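Local coordinates for protein ebony (Drosophila melanogaster, PDB 6DYM) that probably joins beta-alanine to amines such as dopamine and histamine, this piece being the C-terminal condensation domain of the nonribosomal peptide synthetase, where the peptide bond would form, at residues 11-16 / 63-68; 82-87 / 119-124; 157-162 / 175-180. All coordinates share one frame; numbering follows the deposited sequence.

Contact 1 (11-16 / 63-68); sequences LEHRQE and VVYDTN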
loop_
_atom_site.group_PDB
_atom_site.type_symbol
_atom_site.label_atom_id
_atom_site.label_comp_id
_atom_site.label_asym_id
_atom_site.label_seq_id
_atom_site.Cartn_x
_atom_site.Cartn_y
_atom_site.Cartn_z
ATOM N N LEU A 11 6.171 16.721 7.694
ATOM C CA LEU A 11 5.128 17.485 7.015
ATOM C C LEU A 11 5.594 17.979 5.650
ATOM O O LEU A 11 4.818 17.995 4.687
ATOM C CB LEU A 11 4.690 18.660 7.890
ATOM C CG LEU A 11 3.675 18.361 8.996
ATOM C CD1 LEU A 11 3.179 19.655 9.628
ATOM C CD2 LEU A 11 2.504 17.543 8.475
ATOM N N GLU A 12 6.862 18.368 5.539
ATOM C CA GLU A 12 7.387 18.941 4.305
ATOM C C GLU A 12 7.678 17.905 3.226
ATOM O O GLU A 12 8.114 18.285 2.132
ATOM C CB GLU A 12 8.652 19.747 4.611
ATOM C CG GLU A 12 9.900 18.906 4.825
ATOM C CD GLU A 12 10.278 18.809 6.291
ATOM O OE1 GLU A 12 9.387 19.015 7.149
ATOM O OE2 GLU A 12 11.461 18.531 6.586
ATOM N N HIS A 13 7.447 16.619 3.497
ATOM C CA HIS A 13 7.648 15.560 2.514
ATOM C C HIS A 13 6.464 15.391 1.572
ATOM O O HIS A 13 6.497 14.490 0.724
ATOM C CB HIS A 13 7.904 14.226 3.221
ATOM C CG HIS A 13 9.259 14.112 3.849
ATOM N ND1 HIS A 13 9.472 13.437 5.032
ATOM C CD2 HIS A 13 10.468 14.579 3.459
ATOM C CE1 HIS A 13 10.755 13.490 5.342
ATOM N NE2 HIS A 13 11.380 14.181 4.405
ATOM N N ARG A 14 5.436 16.235 1.693
ATOM C CA ARG A 14 4.145 15.960 1.062
ATOM C C ARG A 14 4.263 15.872 -0.456
ATOM O O ARG A 14 3.782 14.913 -1.072
ATOM C CB ARG A 14 3.129 17.031 1.462
ATOM C CG ARG A 14 1.685 16.688 1.126
ATOM C CD ARG A 14 0.775 17.881 1.386
ATOM N NE ARG A 14 1.325 19.087 0.774
ATOM C CZ ARG A 14 1.118 19.447 -0.489
ATOM N NH1 ARG A 14 0.354 18.703 -1.280
ATOM N NH2 ARG A 14 1.673 20.556 -0.961
ATOM N N GLN A 15 4.886 16.873 -1.083
ATOM C CA GLN A 15 4.939 16.884 -2.541
ATOM C C GLN A 15 5.818 15.760 -3.073
ATOM O O GLN A 15 5.484 15.131 -4.084
ATOM C CB GLN A 15 5.435 18.232 -3.054
ATOM C CG GLN A 15 5.211 18.410 -4.544
ATOM C CD GLN A 15 3.749 18.262 -4.923
ATOM O OE1 GLN A 15 2.877 18.897 -4.331
ATOM N NE2 GLN A 15 3.471 17.411 -5.907
ATOM N N GLU A 16 6.946 15.496 -2.411
ATOM C CA GLU A 16 7.802 14.394 -2.831
ATOM C C GLU A 16 7.072 13.060 -2.710
ATOM O O GLU A 16 7.159 12.215 -3.607
ATOM C CB GLU A 16 9.094 14.392 -2.010
ATOM C CG GLU A 16 10.019 15.568 -2.313
ATOM C CD GLU A 16 11.038 15.825 -1.212
ATOM O OE1 GLU A 16 10.680 16.469 -0.199
ATOM O OE2 GLU A 16 12.199 15.391 -1.363
ATOM N N VAL A 63 9.980 7.691 4.685
ATOM C CA VAL A 63 10.520 7.829 3.341
ATOM C C VAL A 63 11.901 7.183 3.317
ATOM O O VAL A 63 12.558 7.011 4.347
ATOM C CB VAL A 63 10.597 9.305 2.888
ATOM C CG1 VAL A 63 9.207 9.886 2.694
ATOM C CG2 VAL A 63 11.381 10.135 3.902
ATOM N N VAL A 64 12.346 6.818 2.119
ATOM C CA VAL A 64 13.662 6.221 1.927
ATOM C C VAL A 64 14.510 7.199 1.129
ATOM O O VAL A 64 14.134 7.596 0.019
ATOM C CB VAL A 64 13.582 4.861 1.219
ATOM C CG1 VAL A 64 14.986 4.328 0.944
ATOM C CG2 VAL A 64 12.799 3.880 2.065
ATOM N N TYR A 65 15.651 7.578 1.694
ATOM C CA TYR A 65 16.609 8.452 1.037
ATOM C C TYR A 65 17.695 7.623 0.362
ATOM O O TYR A 65 18.175 6.635 0.925
ATOM C CB TYR A 65 17.250 9.411 2.047
ATOM C CG TYR A 65 16.417 10.640 2.365
ATOM C CD1 TYR A 65 16.529 11.799 1.603
ATOM C CD2 TYR A 65 15.527 10.642 3.434
ATOM C CE1 TYR A 65 15.772 12.923 1.891
ATOM C CE2 TYR A 65 14.765 11.763 3.730
ATOM C CZ TYR A 65 14.891 12.899 2.956
ATOM O OH TYR A 65 14.139 14.016 3.244
ATOM N N ASP A 66 18.068 8.020 -0.852
ATOM C CA ASP A 66 19.351 7.625 -1.431
ATOM C C ASP A 66 20.398 8.484 -0.736
ATOM O O ASP A 66 20.502 9.682 -0.999
ATOM C CB ASP A 66 19.350 7.832 -2.944
ATOM C CG ASP A 66 20.656 7.380 -3.620
ATOM O OD1 ASP A 66 21.699 7.234 -2.946
ATOM O OD2 ASP A 66 20.633 7.185 -4.852
ATOM N N THR A 67 21.165 7.876 0.178
ATOM C CA THR A 67 22.122 8.649 0.963
ATOM C C THR A 67 23.230 9.240 0.104
ATOM O O THR A 67 23.837 10.242 0.499
ATOM C CB THR A 67 22.730 7.789 2.074
ATOM O OG1 THR A 67 23.497 6.727 1.496
ATOM C CG2 THR A 67 21.633 7.202 2.956
ATOM N N ASN A 68 23.484 8.671 -1.075
ATOM C CA ASN A 68 24.484 9.245 -1.967
ATOM C C ASN A 68 24.003 10.566 -2.561
ATOM O O ASN A 68 24.770 11.531 -2.637
ATOM C CB ASN A 68 24.838 8.247 -3.072
ATOM C CG ASN A 68 25.833 8.808 -4.071
ATOM O OD1 ASN A 68 25.448 9.417 -5.071
ATOM N ND2 ASN A 68 27.119 8.601 -3.807
HETATM O O HOH W 1 13.521 16.269 0.981
#
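The polar part of this contact runs from H13 to Y65: imidazole NE2 lies 3.0 Å from the phenol OH, each group lying at the edge of the other's ring, near its plane, in a hydrogen bond that either partner could donate and that is bent to 142°. Histidine suits the place because it has two ring nitrogens to use, and ND1 is engaged with the backbone N of R10, so both ends of the ring are tethered. Y65 OH also has a long bond of 3.3 Å to a water, which donates to E16 OE2 at 2.8 Å and ties the first turn of helix 14-25 to the strand. The domain has the GNAT (N-acetyltransferase) strand order, and here the 3-10 turn leading into that first helix settles beside strand 62-66. The apolar part is a CH-pi contact, V63 CG2 sitting over one face of the H13 ring 4.0 Å from its centroid and displaced toward the rim. With CG beside its backbone N (chi1 -73°), H13 carries its ring in among V63, Y65, W52 of helix 41-58 and I72 of strand 71-80. With alanine in place of H13, Y65 OH and R10 N would probably lose this partner, and V63 CG2 the ring it packs on.

Contact 2 (82-87 / 119-124); sequences RNEPEV and ILHSFM
R82 lays one face of its guanidinium group over the end of I119, with CD1 of the isoleucine 3.5 Å from NH1 of the arginine. The pair joins the loop after strand 71-80 to strand 119-127, the fourth strand of a GNAT-like sheet. Isoleucine suits the place because its terminal CD1 methyl can lie against the flat, weakly hydrated face of the cation, while the N-H groups are used on polar partners: NH1 bonds the backbone oxygens of R108 and P113, and NH2 makes a salt bridge with D109. The R82 side chain, extended from CG to NE, spans the distance to the end of helix 93-111.

Two residues along each segment, E84 meets H121. Glutamate is long enough to reach from loop to strand, and histidine offers an N-H at its ring edge for a carboxylate oxygen. The glutamate chain is stretched beyond CG (chi2 -170°) and crosses the histidine side chain at about a right angle, yet the carboxylate and imidazole planes lie only 19° apart. As modelled, ND1 donates to OE2 almost straight, at 175°; the 2.3 Å between ND1 and OE2 is very short, and its exact value is doubtful. H121 can reach the loop because its CG stands opposite the backbone N, which swings the ring off the strand toward E84. Farther along, F123 and M124 both face L77 in a classic beta bulge, an irregularity also known from the fourth strand of GNAT proteins. Within the bulge, F123 CB rests on one face of the H121 ring, 3.6 Å above its plane.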
loop_
_atom_site.group_PDB
_atom_site.type_symbol
_atom_site.label_atom_id
_atom_site.label_comp_id
_atom_site.label_asym_id
_atom_site.label_seq_id
_atom_site.Cartn_x
_atom_site.Cartn_y
_atom_site.Cartn_z
ATOM N N ARG A 82 -6.843 -0.526 12.834
ATOM C CA ARG A 82 -8.035 -0.216 13.613
ATOM C C ARG A 82 -8.095 1.252 14.038
ATOM O O ARG A 82 -8.835 1.593 14.968
ATOM C CB ARG A 82 -8.106 -1.134 14.833
ATOM C CG ARG A 82 -8.042 -2.623 14.486
ATOM C CD ARG A 82 -8.542 -3.478 15.640
ATOM N NE ARG A 82 -8.397 -4.915 15.399
ATOM C CZ ARG A 82 -9.181 -5.619 14.587
ATOM N NH1 ARG A 82 -8.993 -6.925 14.439
ATOM N NH2 ARG A 82 -10.156 -5.018 13.920
ATOM N N ASN A 83 -7.344 2.126 13.370
ATOM C CA ASN A 83 -7.276 3.538 13.743
ATOM C C ASN A 83 -6.912 4.373 12.515
ATOM O O ASN A 83 -6.031 5.232 12.557
ATOM C CB ASN A 83 -6.276 3.752 14.880
ATOM C CG ASN A 83 -6.437 5.104 15.553
ATOM O OD1 ASN A 83 -7.538 5.641 15.627
ATOM N ND2 ASN A 83 -5.333 5.661 16.042
ATOM N N GLU A 84 -7.593 4.121 11.401
ATOM C CA GLU A 84 -7.398 4.729 10.091
ATOM C C GLU A 84 -8.367 5.881 9.877
ATOM O O GLU A 84 -9.542 5.781 10.249
ATOM C CB GLU A 84 -7.596 3.695 8.981
ATOM C CG GLU A 84 -6.340 2.918 8.675
ATOM C CD GLU A 84 -6.436 2.065 7.423
ATOM O OE1 GLU A 84 -7.460 2.127 6.714
ATOM O OE2 GLU A 84 -5.472 1.321 7.152
ATOM N N PRO A 85 -7.898 6.976 9.281
ATOM C CA PRO A 85 -8.781 8.125 9.051
ATOM C C PRO A 85 -9.926 7.768 8.118
ATOM O O PRO A 85 -9.817 6.875 7.274
ATOM C CB PRO A 85 -7.851 9.173 8.423
ATOM C CG PRO A 85 -6.675 8.394 7.910
ATOM C CD PRO A 85 -6.513 7.250 8.861
ATOM N N GLU A 86 -11.040 8.477 8.287
ATOM C CA GLU A 86 -12.244 8.265 7.487
ATOM C C GLU A 86 -12.247 9.291 6.358
ATOM O O GLU A 86 -12.640 10.443 6.553
ATOM C CB GLU A 86 -13.497 8.383 8.350
ATOM C CG GLU A 86 -13.587 7.456 9.581
ATOM C CD GLU A 86 -13.609 5.956 9.270
ATOM O OE1 GLU A 86 -14.293 5.222 10.016
ATOM O OE2 GLU A 86 -12.936 5.493 8.322
ATOM N N VAL A 87 -11.804 8.872 5.176
ATOM C CA VAL A 87 -11.803 9.721 3.993
ATOM C C VAL A 87 -12.917 9.258 3.063
ATOM O O VAL A 87 -13.175 8.055 2.929
ATOM C CB VAL A 87 -10.427 9.718 3.289
ATOM C CG1 VAL A 87 -10.271 8.528 2.352
ATOM C CG2 VAL A 87 -10.207 11.025 2.533
ATOM N N ILE A 119 -2.549 -4.340 14.721
ATOM C CA ILE A 119 -2.428 -4.613 13.296
ATOM C C ILE A 119 -1.816 -3.388 12.630
ATOM O O ILE A 119 -2.453 -2.330 12.552
ATOM C CB ILE A 119 -3.786 -4.959 12.677
ATOM C CG1 ILE A 119 -4.494 -6.037 13.505
ATOM C CG2 ILE A 119 -3.610 -5.415 11.255
ATOM C CD1 ILE A 119 -5.881 -6.358 12.999
ATOM N N LEU A 120 -0.585 -3.530 12.142
ATOM C CA LEU A 120 0.046 -2.498 11.331
ATOM C C LEU A 120 -0.351 -2.709 9.875
ATOM O O LEU A 120 0.021 -3.717 9.262
ATOM C CB LEU A 120 1.566 -2.525 11.487
ATOM C CG LEU A 120 2.250 -1.382 10.741
ATOM C CD1 LEU A 120 1.854 -0.037 11.353
ATOM C CD2 LEU A 120 3.763 -1.555 10.728
ATOM N N HIS A 121 -1.097 -1.760 9.322
ATOM C CA HIS A 121 -1.613 -1.854 7.961
ATOM C C HIS A 121 -0.637 -1.156 7.026
ATOM O O HIS A 121 -0.502 0.071 7.064
ATOM C CB HIS A 121 -3.006 -1.236 7.856
ATOM C CG HIS A 121 -3.632 -1.393 6.505
ATOM N ND1 HIS A 121 -4.623 -0.553 6.040
ATOM C CD2 HIS A 121 -3.403 -2.288 5.515
ATOM C CE1 HIS A 121 -4.981 -0.929 4.824
ATOM N NE2 HIS A 121 -4.257 -1.980 4.482
ATOM N N SER A 122 0.054 -1.939 6.202
ATOM C CA SER A 122 0.887 -1.393 5.131
ATOM C C SER A 122 -0.039 -1.078 3.969
ATOM O O SER A 122 -0.440 -1.972 3.221
ATOM C CB SER A 122 1.974 -2.382 4.726
ATOM O OG SER A 122 2.757 -1.859 3.663
ATOM N N PHE A 123 -0.411 0.189 3.817
ATOM C CA PHE A 123 -1.470 0.492 2.870
ATOM C C PHE A 123 -0.978 1.128 1.577
ATOM O O PHE A 123 -1.659 0.993 0.557
ATOM C CB PHE A 123 -2.557 1.350 3.542
ATOM C CG PHE A 123 -2.273 2.823 3.572
ATOM C CD1 PHE A 123 -2.795 3.662 2.601
ATOM C CD2 PHE A 123 -1.548 3.378 4.606
ATOM C CE1 PHE A 123 -2.557 5.024 2.630
ATOM C CE2 PHE A 123 -1.310 4.745 4.647
ATOM C CZ PHE A 123 -1.814 5.566 3.654
ATOM N N MET A 124 0.191 1.770 1.570
ATOM C CA MET A 124 0.809 2.212 0.326
ATOM C C MET A 124 2.317 2.033 0.404
ATOM O O MET A 124 2.934 2.285 1.444
ATOM C CB MET A 124 0.484 3.679 -0.007
ATOM C CG MET A 124 -0.989 3.956 -0.258
ATOM S SD MET A 124 -1.319 5.495 -1.138
ATOM C CE MET A 124 -3.110 5.510 -1.137
#

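Contact 3 (157-162 / 175-180); sequences AGIFTT and YHYKTL
Beyond the helix 166-174, a Schellman motif with H176 as its positive-phi C-prime residue turns the chain back toward the GNAT-like sheet, and Y177, next in line, packs against I159 on strand 158-163. Strand 205-212 lies between this strand and 178-184 in the sheet, so the tyrosine has to reach across it, flanked by H209 and K211, and a long aromatic side chain is suited to that span. The meeting is at the far end of the ring: I159 CG2 lies at the ring edge, in its plane, 3.3 Å from Y177 OH and 3.9 Å from CE2. CG2 of the isoleucine stands opposite its backbone N while CG1 has chi1 -61°, an arrangement that turns both branches to the phenol, and CD1 is 3.8 Å from the same OH. T161 CG2 makes a looser contact, 4.5 Å from Y177 CE2. I159 also packs on V147, L148 and A151 of helix 133-153. The phenol oxygen is thus pressed against aliphatic carbon but is not left without a polar mate, since it hydrogen-bonds E144 OE1 of that helix; tyrosine can fill apolar space with its ring and still pay the cost of burying its hydroxyl.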
loop_
_atom_site.group_PDB
_atom_site.type_symbol
_atom_site.label_atom_id
_atom_site.label_comp_id
_atom_site.label_asym_id
_atom_site.label_seq_id
_atom_site.Cartn_x
_atom_site.Cartn_y
_atom_site.Cartn_z
ATOM N N ALA A 157 1.475 -6.405 16.733
ATOM C CA ALA A 157 1.476 -7.863 16.690
ATOM C C ALA A 157 1.834 -8.395 15.309
ATOM O O ALA A 157 2.445 -9.465 15.201
ATOM C CB ALA A 157 0.113 -8.408 17.123
ATOM N N GLY A 158 1.466 -7.680 14.253
ATOM C CA GLY A 158 1.827 -8.137 12.924
ATOM C C GLY A 158 1.558 -7.076 11.882
ATOM O O GLY A 158 1.042 -5.993 12.177
ATOM N N ILE A 159 1.912 -7.417 10.644
ATOM C CA ILE A 159 1.767 -6.538 9.490
ATOM C C ILE A 159 0.729 -7.130 8.546
ATOM O O ILE A 159 0.762 -8.328 8.238
ATOM C CB ILE A 159 3.116 -6.336 8.771
ATOM C CG1 ILE A 159 4.127 -5.689 9.721
ATOM C CG2 ILE A 159 2.932 -5.494 7.521
ATOM C CD1 ILE A 159 5.530 -5.695 9.204
ATOM N N PHE A 160 -0.162 -6.275 8.052
ATOM C CA PHE A 160 -1.347 -6.668 7.299
ATOM C C PHE A 160 -1.396 -5.852 6.015
ATOM O O PHE A 160 -1.261 -4.626 6.060
ATOM C CB PHE A 160 -2.587 -6.416 8.163
ATOM C CG PHE A 160 -3.875 -6.910 7.584
ATOM C CD1 PHE A 160 -4.055 -8.248 7.287
ATOM C CD2 PHE A 160 -4.938 -6.034 7.396
ATOM C CE1 PHE A 160 -5.265 -8.702 6.781
ATOM C CE2 PHE A 160 -6.146 -6.481 6.892
ATOM C CZ PHE A 160 -6.306 -7.819 6.582
ATOM N N THR A 161 -1.576 -6.521 4.875
ATOM C CA THR A 161 -1.631 -5.804 3.605
ATOM C C THR A 161 -2.294 -6.675 2.542
ATOM O O THR A 161 -2.267 -7.907 2.625
ATOM C CB THR A 161 -0.228 -5.371 3.145
ATOM O OG1 THR A 161 -0.323 -4.640 1.916
ATOM C CG2 THR A 161 0.683 -6.578 2.947
ATOM N N THR A 162 -2.911 -6.018 1.555
ATOM C CA THR A 162 -3.407 -6.690 0.354
ATOM C C THR A 162 -2.483 -6.345 -0.805
ATOM O O THR A 162 -2.318 -5.168 -1.141
ATOM C CB THR A 162 -4.842 -6.285 0.014
ATOM O OG1 THR A 162 -5.694 -6.550 1.128
ATOM C CG2 THR A 162 -5.351 -7.079 -1.184
ATOM N N TYR A 175 9.168 -13.164 1.991
ATOM C CA TYR A 175 9.346 -12.620 3.330
ATOM C C TYR A 175 8.489 -13.347 4.359
ATOM O O TYR A 175 8.358 -12.869 5.491
ATOM C CB TYR A 175 9.041 -11.118 3.341
ATOM C CG TYR A 175 10.241 -10.280 2.965
ATOM C CD1 TYR A 175 11.158 -9.869 3.927
ATOM C CD2 TYR A 175 10.482 -9.938 1.641
ATOM C CE1 TYR A 175 12.265 -9.113 3.584
ATOM C CE2 TYR A 175 11.590 -9.184 1.287
ATOM C CZ TYR A 175 12.479 -8.775 2.262
ATOM O OH TYR A 175 13.586 -8.027 1.911
ATOM N N HIS A 176 7.903 -14.486 3.976
ATOM C CA HIS A 176 7.162 -15.379 4.871
ATOM C C HIS A 176 5.874 -14.752 5.404
ATOM O O HIS A 176 5.458 -15.029 6.534
ATOM C CB HIS A 176 8.048 -15.861 6.022
ATOM C CG HIS A 176 9.332 -16.463 5.554
ATOM N ND1 HIS A 176 10.560 -15.885 5.797
ATOM C CD2 HIS A 176 9.575 -17.568 4.813
ATOM C CE1 HIS A 176 11.507 -16.625 5.247
ATOM N NE2 HIS A 176 10.936 -17.651 4.641
ATOM N N TYR A 177 5.226 -13.917 4.603
ATOM C CA TYR A 177 3.862 -13.515 4.916
ATOM C C TYR A 177 2.927 -14.696 4.708
ATOM O O TYR A 177 3.074 -15.464 3.751
ATOM C CB TYR A 177 3.424 -12.353 4.032
ATOM C CG TYR A 177 3.897 -11.002 4.500
ATOM C CD1 TYR A 177 5.212 -10.591 4.295
ATOM C CD2 TYR A 177 3.030 -10.129 5.140
ATOM C CE1 TYR A 177 5.648 -9.342 4.719
ATOM C CE2 TYR A 177 3.455 -8.877 5.570
ATOM C CZ TYR A 177 4.763 -8.493 5.359
ATOM O OH TYR A 177 5.187 -7.254 5.782
ATOM N N LYS A 178 1.966 -14.842 5.611
ATOM C CA LYS A 178 0.939 -15.862 5.468
ATOM C C LYS A 178 -0.151 -15.366 4.524
ATOM O O LYS A 178 -0.598 -14.220 4.626
ATOM C CB LYS A 178 0.354 -16.209 6.838
ATOM C CG LYS A 178 -0.289 -17.576 6.922
ATOM C CD LYS A 178 -1.359 -17.607 7.998
ATOM C CE LYS A 178 -1.374 -18.939 8.734
ATOM N NZ LYS A 178 -0.299 -19.019 9.766
ATOM N N THR A 179 -0.567 -16.224 3.595
ATOM C CA THR A 179 -1.667 -15.898 2.696
ATOM C C THR A 179 -2.990 -16.200 3.395
ATOM O O THR A 179 -3.243 -17.348 3.774
ATOM C CB THR A 179 -1.562 -16.704 1.403
ATOM O OG1 THR A 179 -0.454 -16.238 0.624
ATOM C CG2 THR A 179 -2.840 -16.564 0.586
ATOM N N LEU A 180 -3.836 -15.183 3.562
ATOM C CA LEU A 180 -5.140 -15.379 4.182
ATOM C C LEU A 180 -6.294 -15.361 3.191
ATOM O O LEU A 180 -7.389 -15.824 3.532
ATOM C CB LEU A 180 -5.386 -14.311 5.257
ATOM C CG LEU A 180 -4.453 -14.432 6.463
ATOM C CD1 LEU A 180 -4.840 -13.453 7.558
ATOM C CD2 LEU A 180 -4.450 -15.858 6.986
#

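In the fold
All three contacts hang on one mixed sheet, closing one after another along the chain. Contact 1 fastens the first helix near one margin, its centre about 21 Å from that of contact 2 and 26 Å from that of contact 3, with no touch to either. Contacts 2 and 3 have centres about 15 Å apart and meet directly, because strands 119-127 and 158-163 are parallel neighbours: L120 O lies 2.8 Å from F160 N, and L120 N 3.0 Å from G158 O, both probable hydrogen bonds. In GNAT relatives these two strands splay apart farther along to admit the pantetheine arm of acyl-CoA; a carrier-borne phosphopantetheine could probably enter similarly here.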